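Local structure of collagen adhesin protein (Enterococcus faecalis, 2Z1P) at residues Thr28-Gly33 and Leu140-Val145; Ile190-Arg195 and Leu243-Asp248; Asp21-Asp26 and Ile38-Ser43. The protein probably binds collagen at the bacterial cell surface, enclosing it by the collagen hug mechanism, with this chain comprising an Ig-like domain followed by a collagen-binding domain. All blocks are in the same frame, centred on the assembly; numbering follows the deposited sequence.

Contact 1: Thr28-Gly33 and Leu140-Val145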
ATOM      1  N   THR A  28     -12.036   0.777  13.547  1.00 56.45           N
ATOM      2  CA  THR A  28     -11.208   0.882  14.748  1.00 56.45           C
ATOM      3  C   THR A  28     -10.489  -0.392  15.200  1.00 56.45           C
ATOM      4  O   THR A  28      -9.955  -0.456  16.306  1.00 56.45           O
ATOM      5  CB  THR A  28     -12.031   1.460  15.932  1.00 54.58           C
ATOM      6  OG1 THR A  28     -13.362   0.927  15.906  1.00 54.58           O
ATOM      7  CG2 THR A  28     -12.080   2.988  15.851  1.00 54.58           C
ATOM      8  N   THR A  29     -10.475  -1.405  14.342  1.00 41.43           N
ATOM      9  CA  THR A  29      -9.772  -2.642  14.648  1.00 41.43           C
ATOM     10  C   THR A  29      -8.680  -2.801  13.589  1.00 41.43           C
ATOM     11  O   THR A  29      -8.970  -3.080  12.423  1.00 41.43           O
ATOM     12  CB  THR A  29     -10.708  -3.857  14.605  1.00 49.11           C
ATOM     13  OG1 THR A  29     -11.734  -3.718  15.604  1.00 49.11           O
ATOM     14  CG2 THR A  29      -9.914  -5.125  14.860  1.00 49.11           C
ATOM     15  N   LEU A  30      -7.429  -2.601  13.998  1.00 43.24           N
ATOM     16  CA  LEU A  30      -6.292  -2.703  13.091  1.00 43.24           C
ATOM     17  C   LEU A  30      -5.499  -3.995  13.257  1.00 43.24           C
ATOM     18  O   LEU A  30      -5.627  -4.701  14.260  1.00 43.24           O
ATOM     19  CB  LEU A  30      -5.315  -1.535  13.308  1.00 35.42           C
ATOM     20  CG  LEU A  30      -5.729  -0.065  13.242  1.00 35.42           C
ATOM     21  CD1 LEU A  30      -6.663   0.147  12.067  1.00 35.42           C
ATOM     22  CD2 LEU A  30      -6.402   0.331  14.534  1.00 35.42           C
ATOM     23  N   TYR A  31      -4.665  -4.285  12.259  1.00 53.33           N
ATOM     24  CA  TYR A  31      -3.793  -5.450  12.286  1.00 53.33           C
ATOM     25  C   TYR A  31      -2.366  -4.945  12.147  1.00 53.33           C
ATOM     26  O   TYR A  31      -2.098  -3.991  11.425  1.00 53.33           O
ATOM     27  CB  TYR A  31      -4.150  -6.456  11.169  1.00 47.71           C
ATOM     28  CG  TYR A  31      -4.018  -5.990   9.724  1.00 47.71           C
ATOM     29  CD1 TYR A  31      -2.769  -5.906   9.092  1.00 47.71           C
ATOM     30  CD2 TYR A  31      -5.158  -5.672   8.972  1.00 47.71           C
ATOM     31  CE1 TYR A  31      -2.666  -5.515   7.741  1.00 47.71           C
ATOM     32  CE2 TYR A  31      -5.062  -5.284   7.628  1.00 47.71           C
ATOM     33  CZ  TYR A  31      -3.818  -5.207   7.025  1.00 47.71           C
ATOM     34  OH  TYR A  31      -3.735  -4.803   5.716  1.00 47.71           O
ATOM     35  N   GLN A  32      -1.457  -5.568  12.878  1.00 52.49           N
ATOM     36  CA  GLN A  32      -0.060  -5.172  12.850  1.00 52.49           C
ATOM     37  C   GLN A  32       0.396  -5.006  11.404  1.00 52.49           C
ATOM     38  O   GLN A  32       0.069  -5.822  10.538  1.00 52.49           O
ATOM     39  CB  GLN A  32       0.761  -6.224  13.586  1.00 95.12           C
ATOM     40  CG  GLN A  32       0.154  -6.547  14.950  1.00 95.12           C
ATOM     41  CD  GLN A  32       0.719  -7.801  15.597  1.00 95.12           C
ATOM     42  OE1 GLN A  32       0.859  -8.839  14.948  1.00 95.12           O
ATOM     43  NE2 GLN A  32       1.024  -7.717  16.893  1.00 95.12           N
ATOM     44  N   GLY A  33       1.122  -3.917  11.157  1.00 41.84           N
ATOM     45  CA  GLY A  33       1.627  -3.616   9.830  1.00 41.84           C
ATOM     46  C   GLY A  33       0.600  -2.988   8.902  1.00 41.84           C
ATOM     47  O   GLY A  33       0.926  -2.582   7.772  1.00 41.84           O
ATOM     48  N   LEU A 140      -9.071   1.967  20.081  1.00 44.59           N
ATOM     49  CA  LEU A 140      -8.420   1.313  18.951  1.00 44.59           C
ATOM     50  C   LEU A 140      -7.832  -0.028  19.391  1.00 44.59           C
ATOM     51  O   LEU A 140      -7.153  -0.123  20.412  1.00 44.59           O
ATOM     52  CB  LEU A 140      -7.322   2.217  18.380  1.00 40.36           C
ATOM     53  CG  LEU A 140      -7.727   3.221  17.299  1.00 40.36           C
ATOM     54  CD1 LEU A 140      -9.105   3.785  17.562  1.00 40.36           C
ATOM     55  CD2 LEU A 140      -6.694   4.316  17.257  1.00 40.36           C
ATOM     56  N   THR A 141      -8.095  -1.063  18.609  1.00 39.26           N
ATOM     57  CA  THR A 141      -7.619  -2.389  18.938  1.00 39.26           C
ATOM     58  C   THR A 141      -6.746  -2.937  17.810  1.00 39.26           C
ATOM     59  O   THR A 141      -7.200  -3.138  16.682  1.00 39.26           O
ATOM     60  CB  THR A 141      -8.819  -3.342  19.185  1.00 50.99           C
ATOM     61  OG1 THR A 141      -9.862  -2.628  19.855  1.00 50.99           O
ATOM     62  CG2 THR A 141      -8.417  -4.516  20.062  1.00 50.99           C
ATOM     63  N   ILE A 142      -5.478  -3.160  18.130  1.00 56.93           N
ATOM     64  CA  ILE A 142      -4.505  -3.702  17.189  1.00 56.93           C
ATOM     65  C   ILE A 142      -4.322  -5.183  17.558  1.00 56.93           C
ATOM     66  O   ILE A 142      -3.629  -5.514  18.521  1.00 56.93           O
ATOM     67  CB  ILE A 142      -3.166  -2.965  17.327  1.00 45.96           C
ATOM     68  CG1 ILE A 142      -3.388  -1.458  17.219  1.00 45.96           C
ATOM     69  CG2 ILE A 142      -2.212  -3.422  16.243  1.00 45.96           C
ATOM     70  CD1 ILE A 142      -2.211  -0.649  17.703  1.00 45.96           C
ATOM     71  N   GLU A 143      -4.952  -6.061  16.782  1.00 70.68           N
ATOM     72  CA  GLU A 143      -4.921  -7.502  17.028  1.00 70.68           C
ATOM     73  C   GLU A 143      -3.654  -8.255  16.622  1.00 70.68           C
ATOM     74  O   GLU A 143      -2.823  -7.731  15.883  1.00 70.68           O
ATOM     75  CB  GLU A 143      -6.144  -8.141  16.359  1.00 78.71           C
ATOM     76  CG  GLU A 143      -6.333  -7.757  14.894  1.00 78.71           C
ATOM     77  CD  GLU A 143      -7.774  -7.923  14.419  1.00 78.71           C
ATOM     78  OE1 GLU A 143      -8.611  -8.430  15.208  1.00 78.71           O
ATOM     79  OE2 GLU A 143      -8.069  -7.544  13.256  1.00 78.71           O
ATOM     80  N   GLY A 144      -3.518  -9.487  17.119  1.00 85.89           N
ATOM     81  CA  GLY A 144      -2.360 -10.311  16.799  1.00 85.89           C
ATOM     82  C   GLY A 144      -2.469 -11.018  15.450  1.00 85.89           C
ATOM     83  O   GLY A 144      -3.401 -10.757  14.680  1.00 85.89           O
ATOM     84  N   VAL A 145      -1.521 -11.910  15.153  1.00 94.39           N
ATOM     85  CA  VAL A 145      -1.535 -12.643  13.882  1.00 94.39           C
ATOM     86  C   VAL A 145      -2.254 -13.983  14.027  1.00 94.39           C
ATOM     87  O   VAL A 145      -1.800 -14.866  14.760  1.00 94.39           O
ATOM     88  CB  VAL A 145      -0.104 -12.922  13.367  1.00 73.22           C
ATOM     89  CG1 VAL A 145      -0.167 -13.459  11.936  1.00 73.22           C
ATOM     90  CG2 VAL A 145       0.739 -11.656  13.445  1.00 73.22           C
TER
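The carboxylate of Glu143 offers one face to Thr29, whose methyl CG2 sits above it, 3.4 Å from Glu143 OE2. Glu143 CG lies between its backbone N and carbonyl carbon (chi1 51°), and the extended chain beyond it runs back across the neighbouring strand, meeting the threonine at about a right angle. The second flat group, the Gln32 amide, receives the backbone oxygen of Glu143 over one face, with Glu143 O 3.6 Å from Gln32 CD. Beyond the amide oxygen, close to the C=O direction, comes the methyl of Val145, its CG2 3.2 Å from Gln32 OE1; the amide nitrogen makes a weak hydrogen bond to Ser121 O. Backbone bonds tie the two strands together: Thr141 N to Thr28 O (3.0 Å), Leu30 N to Thr141 O (2.7 Å) and Glu143 N to Leu30 O (2.9 Å). On the buried face Leu30 CD2 packs against Leu140 CG at 4.2 Å, and Ile142 extends this apolar layer toward Leu64. Short parallel pairing of an early strand with the domain's last, preceded in the chain by strand 20-25, which pairs in a different sheet, is consistent with the A' and G strands of an Ig-like sandwich.

Contact 2: Ile190-Arg195 and Leu243-Asp248; sequences ISIADR and LRFYRD
Ile190 and Ile192 both pack against Phe245, and apolar contact dominates this buried side of the antiparallel pair. Ile190 CB sits by the CD2 edge of the ring, a little out of its plane, 4.0 Å from Phe245 CD2. Ile192 reaches further: with its chain extended at chi2 (174°), it brings CD1 into the plane of the ring at its edge, 4.0 Å from Phe245 CE2. Leu243 continues the layer through its CB, which lies 4.1 Å from Ile192 CB. This apolar surface faces the second sheet of the domain, whose Val257 touches Leu243 and Phe245. Phe255 of the same facing strand sets its ring at about 50° to that of Phe245, while Phe225, from helix 222-227, stands nearly perpendicular to it.

Such facing sheets with aromatic and aliphatic filling form the Ig-like sandwich of the collagen-binding domain, and here two inner strands of one sheet, 190-196 at its centre and 240-245 beside it, are neighbours.

Backbone hydrogen bonds fix their register. Ile190 and Phe245 exchange a bond in each direction, Phe245 N meeting a lone pair of Ile190 O at 3.0 Å. Ile192 and Leu243 form the next hydrogen-bonded pair, with Leu243 N to Ile192 O at 2.6 Å. Between them, Arg244 CA donates a CA-H...O contact to Ile190 O.

Polar side chains occupy the other face. Arg244 bends at chi3 (-69°) and its NH1 forms a salt bridge with Asp189; Ser191 OG stays 4.1 Å from Arg244 NH1, too far for a hydrogen bond.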
ATOM      1  N   ILE A 190       4.557 -22.308 -18.563  1.00 34.70           N
ATOM      2  CA  ILE A 190       3.569 -21.564 -17.799  1.00 34.70           C
ATOM      3  C   ILE A 190       3.573 -20.160 -18.362  1.00 34.70           C
ATOM      4  O   ILE A 190       4.571 -19.438 -18.299  1.00 34.70           O
ATOM      5  CB  ILE A 190       3.897 -21.520 -16.318  1.00 24.86           C
ATOM      6  CG1 ILE A 190       4.034 -22.944 -15.768  1.00 24.86           C
ATOM      7  CG2 ILE A 190       2.783 -20.800 -15.585  1.00 24.86           C
ATOM      8  CD1 ILE A 190       4.733 -23.016 -14.420  1.00 24.86           C
ATOM      9  N   SER A 191       2.437 -19.777 -18.916  1.00 41.74           N
ATOM     10  CA  SER A 191       2.321 -18.484 -19.543  1.00 41.74           C
ATOM     11  C   SER A 191       1.490 -17.513 -18.730  1.00 41.74           C
ATOM     12  O   SER A 191       0.356 -17.805 -18.362  1.00 41.74           O
ATOM     13  CB  SER A 191       1.692 -18.659 -20.927  1.00 57.38           C
ATOM     14  OG  SER A 191       1.743 -20.019 -21.342  1.00 57.38           O
ATOM     15  N   ILE A 192       2.057 -16.352 -18.455  1.00 31.11           N
ATOM     16  CA  ILE A 192       1.331 -15.339 -17.717  1.00 31.11           C
ATOM     17  C   ILE A 192       1.328 -14.052 -18.527  1.00 31.11           C
ATOM     18  O   ILE A 192       2.368 -13.585 -18.974  1.00 31.11           O
ATOM     19  CB  ILE A 192       1.964 -15.073 -16.319  1.00 38.33           C
ATOM     20  CG1 ILE A 192       1.848 -16.334 -15.448  1.00 38.33           C
ATOM     21  CG2 ILE A 192       1.262 -13.890 -15.637  1.00 38.33           C
ATOM     22  CD1 ILE A 192       2.558 -16.249 -14.115  1.00 38.33           C
ATOM     23  N   ALA A 193       0.141 -13.506 -18.742  1.00 37.90           N
ATOM     24  CA  ALA A 193      -0.006 -12.262 -19.472  1.00 37.90           C
ATOM     25  C   ALA A 193      -0.435 -11.252 -18.409  1.00 37.90           C
ATOM     26  O   ALA A 193      -1.526 -11.351 -17.852  1.00 37.90           O
ATOM     27  CB  ALA A 193      -1.065 -12.410 -20.536  1.00 38.80           C
ATOM     28  N   ASP A 194       0.425 -10.292 -18.101  1.00 34.82           N
ATOM     29  CA  ASP A 194       0.077  -9.335 -17.073  1.00 34.82           C
ATOM     30  C   ASP A 194      -0.185  -7.948 -17.635  1.00 34.82           C
ATOM     31  O   ASP A 194       0.597  -7.412 -18.421  1.00 34.82           O
ATOM     32  CB  ASP A 194       1.184  -9.292 -16.014  1.00 45.90           C
ATOM     33  CG  ASP A 194       0.735  -8.632 -14.712  1.00 45.90           C
ATOM     34  OD1 ASP A 194       0.302  -7.461 -14.758  1.00 45.90           O
ATOM     35  OD2 ASP A 194       0.822  -9.276 -13.643  1.00 45.90           O
ATOM     36  N   ARG A 195      -1.317  -7.392 -17.225  1.00 40.99           N
ATOM     37  CA  ARG A 195      -1.752  -6.077 -17.640  1.00 40.99           C
ATOM     38  C   ARG A 195      -1.995  -5.319 -16.336  1.00 40.99           C
ATOM     39  O   ARG A 195      -2.970  -5.574 -15.633  1.00 40.99           O
ATOM     40  CB  ARG A 195      -3.041  -6.198 -18.469  1.00 94.93           C
ATOM     41  CG  ARG A 195      -2.892  -7.024 -19.743  1.00 94.93           C
ATOM     42  CD  ARG A 195      -2.053  -6.345 -20.821  1.00 94.93           C
ATOM     43  NE  ARG A 195      -2.009  -7.174 -22.028  1.00 94.93           N
ATOM     44  CZ  ARG A 195      -1.280  -8.289 -22.147  1.00 94.93           C
ATOM     45  NH1 ARG A 195      -0.535  -8.726 -21.123  1.00 94.93           N
ATOM     46  NH2 ARG A 195      -1.225  -8.927 -23.315  1.00 94.93           N
ATOM     47  N   LEU A 243       4.950 -13.280 -18.906  1.00 46.06           N
ATOM     48  CA  LEU A 243       5.950 -14.058 -18.206  1.00 46.06           C
ATOM     49  C   LEU A 243       5.824 -15.543 -18.493  1.00 46.06           C
ATOM     50  O   LEU A 243       4.757 -16.143 -18.309  1.00 46.06           O
ATOM     51  CB  LEU A 243       5.834 -13.799 -16.708  1.00 35.37           C
ATOM     52  CG  LEU A 243       6.846 -14.525 -15.828  1.00 35.37           C
ATOM     53  CD1 LEU A 243       8.260 -14.263 -16.332  1.00 35.37           C
ATOM     54  CD2 LEU A 243       6.680 -14.053 -14.392  1.00 35.37           C
ATOM     55  N   ARG A 244       6.917 -16.141 -18.948  1.00 39.49           N
ATOM     56  CA  ARG A 244       6.894 -17.558 -19.258  1.00 39.49           C
ATOM     57  C   ARG A 244       7.961 -18.321 -18.512  1.00 39.49           C
ATOM     58  O   ARG A 244       9.123 -17.928 -18.480  1.00 39.49           O
ATOM     59  CB  ARG A 244       7.069 -17.784 -20.758  1.00 57.67           C
ATOM     60  CG  ARG A 244       7.184 -19.246 -21.142  1.00 57.67           C
ATOM     61  CD  ARG A 244       7.486 -19.389 -22.623  1.00 57.67           C
ATOM     62  NE  ARG A 244       6.352 -19.001 -23.455  1.00 57.67           N
ATOM     63  CZ  ARG A 244       5.302 -19.783 -23.692  1.00 57.67           C
ATOM     64  NH1 ARG A 244       5.247 -20.998 -23.163  1.00 57.67           N
ATOM     65  NH2 ARG A 244       4.299 -19.353 -24.448  1.00 57.67           N
ATOM     66  N   PHE A 245       7.536 -19.416 -17.899  1.00 34.39           N
ATOM     67  CA  PHE A 245       8.425 -20.305 -17.162  1.00 34.39           C
ATOM     68  C   PHE A 245       8.499 -21.556 -18.029  1.00 34.39           C
ATOM     69  O   PHE A 245       7.465 -22.109 -18.402  1.00 34.39           O
ATOM     70  CB  PHE A 245       7.818 -20.670 -15.798  1.00 35.66           C
ATOM     71  CG  PHE A 245       7.640 -19.503 -14.871  1.00 35.66           C
ATOM     72  CD1 PHE A 245       8.627 -19.174 -13.956  1.00 35.66           C
ATOM     73  CD2 PHE A 245       6.470 -18.746 -14.895  1.00 35.66           C
ATOM     74  CE1 PHE A 245       8.458 -18.113 -13.064  1.00 35.66           C
ATOM     75  CE2 PHE A 245       6.290 -17.684 -14.012  1.00 35.66           C
ATOM     76  CZ  PHE A 245       7.293 -17.369 -13.090  1.00 35.66           C
ATOM     77  N   TYR A 246       9.707 -22.001 -18.359  1.00 57.65           N
ATOM     78  CA  TYR A 246       9.861 -23.191 -19.188  1.00 57.65           C
ATOM     79  C   TYR A 246       9.506 -24.466 -18.416  1.00 57.65           C
ATOM     80  O   TYR A 246       9.926 -24.650 -17.277  1.00 57.65           O
ATOM     81  CB  TYR A 246      11.285 -23.237 -19.757  1.00 45.33           C
ATOM     82  CG  TYR A 246      11.539 -22.111 -20.740  1.00 45.33           C
ATOM     83  CD1 TYR A 246      10.599 -21.803 -21.724  1.00 45.33           C
ATOM     84  CD2 TYR A 246      12.707 -21.351 -20.686  1.00 45.33           C
ATOM     85  CE1 TYR A 246      10.814 -20.767 -22.622  1.00 45.33           C
ATOM     86  CE2 TYR A 246      12.935 -20.309 -21.585  1.00 45.33           C
ATOM     87  CZ  TYR A 246      11.983 -20.022 -22.547  1.00 45.33           C
ATOM     88  OH  TYR A 246      12.181 -18.974 -23.418  1.00 45.33           O
ATOM     89  N   ARG A 247       8.717 -25.328 -19.050  1.00 46.63           N
ATOM     90  CA  ARG A 247       8.231 -26.574 -18.463  1.00 46.63           C
ATOM     91  C   ARG A 247       9.203 -27.469 -17.690  1.00 46.63           C
ATOM     92  O   ARG A 247       8.900 -27.933 -16.591  1.00 46.63           O
ATOM     93  CB  ARG A 247       7.552 -27.399 -19.549  1.00 67.26           C
ATOM     94  CG  ARG A 247       6.903 -28.666 -19.044  1.00 67.26           C
ATOM     95  CD  ARG A 247       7.807 -29.885 -19.164  1.00 67.26           C
ATOM     96  NE  ARG A 247       7.181 -31.069 -18.571  1.00 67.26           N
ATOM     97  CZ  ARG A 247       7.630 -32.314 -18.718  1.00 67.26           C
ATOM     98  NH1 ARG A 247       8.714 -32.539 -19.448  1.00 67.26           N
ATOM     99  NH2 ARG A 247       7.009 -33.338 -18.131  1.00 67.26           N
ATOM    100  N   ASP A 248      10.372 -27.727 -18.248  1.00 47.25           N
ATOM    101  CA  ASP A 248      11.310 -28.590 -17.558  1.00 47.25           C
ATOM    102  C   ASP A 248      11.813 -28.120 -16.205  1.00 47.25           C
ATOM    103  O   ASP A 248      11.883 -28.904 -15.257  1.00 47.25           O
ATOM    104  CB  ASP A 248      12.465 -28.887 -18.485  1.00 65.88           C
ATOM    105  CG  ASP A 248      12.117 -29.968 -19.467  1.00 65.88           C
ATOM    106  OD1 ASP A 248      12.668 -29.953 -20.587  1.00 65.88           O
ATOM    107  OD2 ASP A 248      11.284 -30.836 -19.100  1.00 65.88           O
TER

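Contact 3: Asp21-Asp26 and Ile38-Ser43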
ATOM      1  N   ASP A  21     -13.451  19.126  14.157  1.00 54.61           N
ATOM      2  CA  ASP A  21     -14.749  18.455  14.212  1.00 54.61           C
ATOM      3  C   ASP A  21     -14.667  16.946  14.406  1.00 54.61           C
ATOM      4  O   ASP A  21     -15.523  16.355  15.062  1.00 54.61           O
ATOM      5  CB  ASP A  21     -15.552  18.768  12.956  1.00 61.98           C
ATOM      6  CG  ASP A  21     -15.936  20.223  12.876  1.00 61.98           C
ATOM      7  OD1 ASP A  21     -17.011  20.599  13.399  1.00 61.98           O
ATOM      8  OD2 ASP A  21     -15.140  21.001  12.313  1.00 61.98           O
ATOM      9  N   LYS A  22     -13.647  16.321  13.825  1.00 46.10           N
ATOM     10  CA  LYS A  22     -13.457  14.884  13.986  1.00 46.10           C
ATOM     11  C   LYS A  22     -12.203  14.356  13.298  1.00 46.10           C
ATOM     12  O   LYS A  22     -11.720  14.932  12.324  1.00 46.10           O
ATOM     13  CB  LYS A  22     -14.694  14.098  13.502  1.00 70.18           C
ATOM     14  CG  LYS A  22     -14.909  14.046  12.007  1.00 70.18           C
ATOM     15  CD  LYS A  22     -16.170  13.257  11.621  1.00 70.18           C
ATOM     16  CE  LYS A  22     -16.137  11.831  12.174  1.00 70.18           C
ATOM     17  NZ  LYS A  22     -17.328  11.030  11.752  1.00 70.18           N
ATOM     18  N   VAL A  23     -11.669  13.275  13.863  1.00 58.49           N
ATOM     19  CA  VAL A  23     -10.495  12.564  13.354  1.00 58.49           C
ATOM     20  C   VAL A  23     -11.013  11.131  13.252  1.00 58.49           C
ATOM     21  O   VAL A  23     -11.013  10.372  14.213  1.00 58.49           O
ATOM     22  CB  VAL A  23      -9.280  12.659  14.324  1.00 42.94           C
ATOM     23  CG1 VAL A  23      -9.745  12.599  15.764  1.00 42.94           C
ATOM     24  CG2 VAL A  23      -8.288  11.541  14.035  1.00 42.94           C
ATOM     25  N   GLU A  24     -11.469  10.788  12.060  1.00 51.41           N
ATOM     26  CA  GLU A  24     -12.070   9.506  11.787  1.00 51.41           C
ATOM     27  C   GLU A  24     -11.216   8.507  11.022  1.00 51.41           C
ATOM     28  O   GLU A  24     -10.540   8.848  10.046  1.00 51.41           O
ATOM     29  CB  GLU A  24     -13.371   9.784  11.043  1.00 65.88           C
ATOM     30  CG  GLU A  24     -13.942   8.670  10.220  1.00 65.88           C
ATOM     31  CD  GLU A  24     -14.925   9.198   9.194  1.00 65.88           C
ATOM     32  OE1 GLU A  24     -15.626   8.378   8.569  1.00 65.88           O
ATOM     33  OE2 GLU A  24     -14.996  10.437   9.003  1.00 65.88           O
ATOM     34  N   LEU A  25     -11.251   7.265  11.486  1.00 37.85           N
ATOM     35  CA  LEU A  25     -10.532   6.183  10.831  1.00 37.85           C
ATOM     36  C   LEU A  25     -11.635   5.298  10.258  1.00 37.85           C
ATOM     37  O   LEU A  25     -12.739   5.254  10.809  1.00 37.85           O
ATOM     38  CB  LEU A  25      -9.699   5.376  11.830  1.00 34.67           C
ATOM     39  CG  LEU A  25      -8.525   5.946  12.629  1.00 34.67           C
ATOM     40  CD1 LEU A  25      -9.040   6.625  13.872  1.00 34.67           C
ATOM     41  CD2 LEU A  25      -7.587   4.803  13.033  1.00 34.67           C
ATOM     42  N   ASP A  26     -11.359   4.596   9.161  1.00 56.31           N
ATOM     43  CA  ASP A  26     -12.381   3.742   8.569  1.00 56.31           C
ATOM     44  C   ASP A  26     -12.944   2.746   9.584  1.00 56.31           C
ATOM     45  O   ASP A  26     -14.146   2.741   9.851  1.00 56.31           O
ATOM     46  CB  ASP A  26     -11.827   3.000   7.368  1.00 67.60           C
ATOM     47  CG  ASP A  26     -12.893   2.220   6.648  1.00 67.60           C
ATOM     48  OD1 ASP A  26     -13.852   2.851   6.146  1.00 67.60           O
ATOM     49  OD2 ASP A  26     -12.780   0.977   6.590  1.00 67.60           O
ATOM     50  N   ILE A  38      -6.455   8.248   8.105  1.00 43.71           N
ATOM     51  CA  ILE A  38      -7.131   8.918   9.207  1.00 43.71           C
ATOM     52  C   ILE A  38      -7.540  10.263   8.610  1.00 43.71           C
ATOM     53  O   ILE A  38      -6.710  10.972   8.030  1.00 43.71           O
ATOM     54  CB  ILE A  38      -6.176   9.126  10.413  1.00 28.78           C
ATOM     55  CG1 ILE A  38      -5.643   7.775  10.884  1.00 28.78           C
ATOM     56  CG2 ILE A  38      -6.903   9.810  11.561  1.00 28.78           C
ATOM     57  CD1 ILE A  38      -4.739   7.864  12.063  1.00 28.78           C
ATOM     58  N   LYS A  39      -8.821  10.602   8.729  1.00 45.34           N
ATOM     59  CA  LYS A  39      -9.326  11.851   8.167  1.00 45.34           C
ATOM     60  C   LYS A  39      -9.738  12.874   9.224  1.00 45.34           C
ATOM     61  O   LYS A  39     -10.654  12.627  10.007  1.00 45.34           O
ATOM     62  CB  LYS A  39     -10.513  11.542   7.272  1.00 52.22           C
ATOM     63  CG  LYS A  39     -11.073  12.738   6.569  1.00 52.22           C
ATOM     64  CD  LYS A  39     -12.372  12.353   5.958  1.00 52.22           C
ATOM     65  CE  LYS A  39     -12.889  13.456   5.122  1.00 52.22           C
ATOM     66  NZ  LYS A  39     -14.226  13.078   4.625  1.00 52.22           N
ATOM     67  N   VAL A  40      -9.066  14.023   9.234  1.00 49.45           N
ATOM     68  CA  VAL A  40      -9.372  15.082  10.192  1.00 49.45           C
ATOM     69  C   VAL A  40     -10.141  16.239   9.539  1.00 49.45           C
ATOM     70  O   VAL A  40      -9.581  16.992   8.749  1.00 49.45           O
ATOM     71  CB  VAL A  40      -8.088  15.672  10.819  1.00 35.70           C
ATOM     72  CG1 VAL A  40      -8.470  16.633  11.952  1.00 35.70           C
ATOM     73  CG2 VAL A  40      -7.174  14.562  11.308  1.00 35.70           C
ATOM     74  N   SER A  41     -11.419  16.382   9.870  1.00 46.57           N
ATOM     75  CA  SER A  41     -12.230  17.456   9.315  1.00 46.57           C
ATOM     76  C   SER A  41     -12.231  18.646  10.280  1.00 46.57           C
ATOM     77  O   SER A  41     -12.085  18.461  11.487  1.00 46.57           O
ATOM     78  CB  SER A  41     -13.659  16.962   9.105  1.00 58.43           C
ATOM     79  OG  SER A  41     -13.683  15.798   8.302  1.00 58.43           O
ATOM     80  N   PHE A  42     -12.380  19.865   9.766  1.00 61.88           N
ATOM     81  CA  PHE A  42     -12.410  21.037  10.639  1.00 61.88           C
ATOM     82  C   PHE A  42     -13.373  22.094  10.130  1.00 61.88           C
ATOM     83  O   PHE A  42     -13.617  22.202   8.927  1.00 61.88           O
ATOM     84  CB  PHE A  42     -11.016  21.636  10.790  1.00 65.84           C
ATOM     85  CG  PHE A  42     -10.341  21.910   9.490  1.00 65.84           C
ATOM     86  CD1 PHE A  42     -10.856  22.853   8.607  1.00 65.84           C
ATOM     87  CD2 PHE A  42      -9.194  21.206   9.135  1.00 65.84           C
ATOM     88  CE1 PHE A  42     -10.246  23.093   7.389  1.00 65.84           C
ATOM     89  CE2 PHE A  42      -8.571  21.437   7.916  1.00 65.84           C
ATOM     90  CZ  PHE A  42      -9.099  22.385   7.040  1.00 65.84           C
ATOM     91  N   SER A  43     -13.917  22.871  11.064  1.00 65.69           N
ATOM     92  CA  SER A  43     -14.882  23.930  10.757  1.00 65.69           C
ATOM     93  C   SER A  43     -14.617  25.166  11.610  1.00 65.69           C
ATOM     94  O   SER A  43     -14.169  25.066  12.758  1.00 65.69           O
ATOM     95  CB  SER A  43     -16.316  23.455  11.032  1.00 67.83           C
ATOM     96  OG  SER A  43     -16.628  22.275  10.309  1.00 67.83           O
TER
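Val23 and Ile38 make the closest apolar contact between the two strands, lying side by side and pointing the same way, with Val23 CG2 3.3 Å from Ile38 CG2. Both methyls stand anti to their own backbone N, in Ile38 because chi1 (-59°) turns CG1 anti to the carbonyl carbon, and so meet over the buried face. Leu25 flanks Ile38 in the same manner, its CG 3.8 Å from Ile38 CG1, and Val40 CG2 adds a looser contact to Val23 CB.

The reverse face is polar and more open. Lys22, Glu24, Lys39 and Ser41 occupy it; the Lys22-Glu24 ion pair is long, and Glu24 OE2 remains 5.2 Å from Lys39 NZ, so charge probably contributes only diffusely. Beneath them the backbone is firmly paired, Lys39 N giving Glu24 O an almost straight bond (178° at the hydrogen). At one end Asp21 and Lys22 both face Ser41 in a classic beta bulge. Just past it Ser43 OG donates to Asp21 OD2 at 2.8 Å, approaching from above the carboxylate plane.

Strand 20-25 is outermost in its sheet within this chain, and strand 35-43 joins it to strand 107-116; strand 57-59 of another sheet contributes Leu58, which touches both Val23 and Val40.

How the contacts relate
Contacts 1 and 3 belong to the same Ig-like domain and interleave along the chain: strand 20-25 pairs antiparallel with 35-43, whereas strand 29-31, which lies between them in sequence, pairs parallel with 138-143 in a separate sheet. Their centres are about 20 Å apart. Each pairs an outermost strand with an inner one, and each has an apolar buried face and a polar outer one. Contact 2 lies in the collagen-binding domain, about 46 Å from contact 3 between centres; it joins inner strands of its sheet and is the most buried, with the Phe245 ring met at its edge by aliphatic side chains where the other two rely on aliphatic side chains alone.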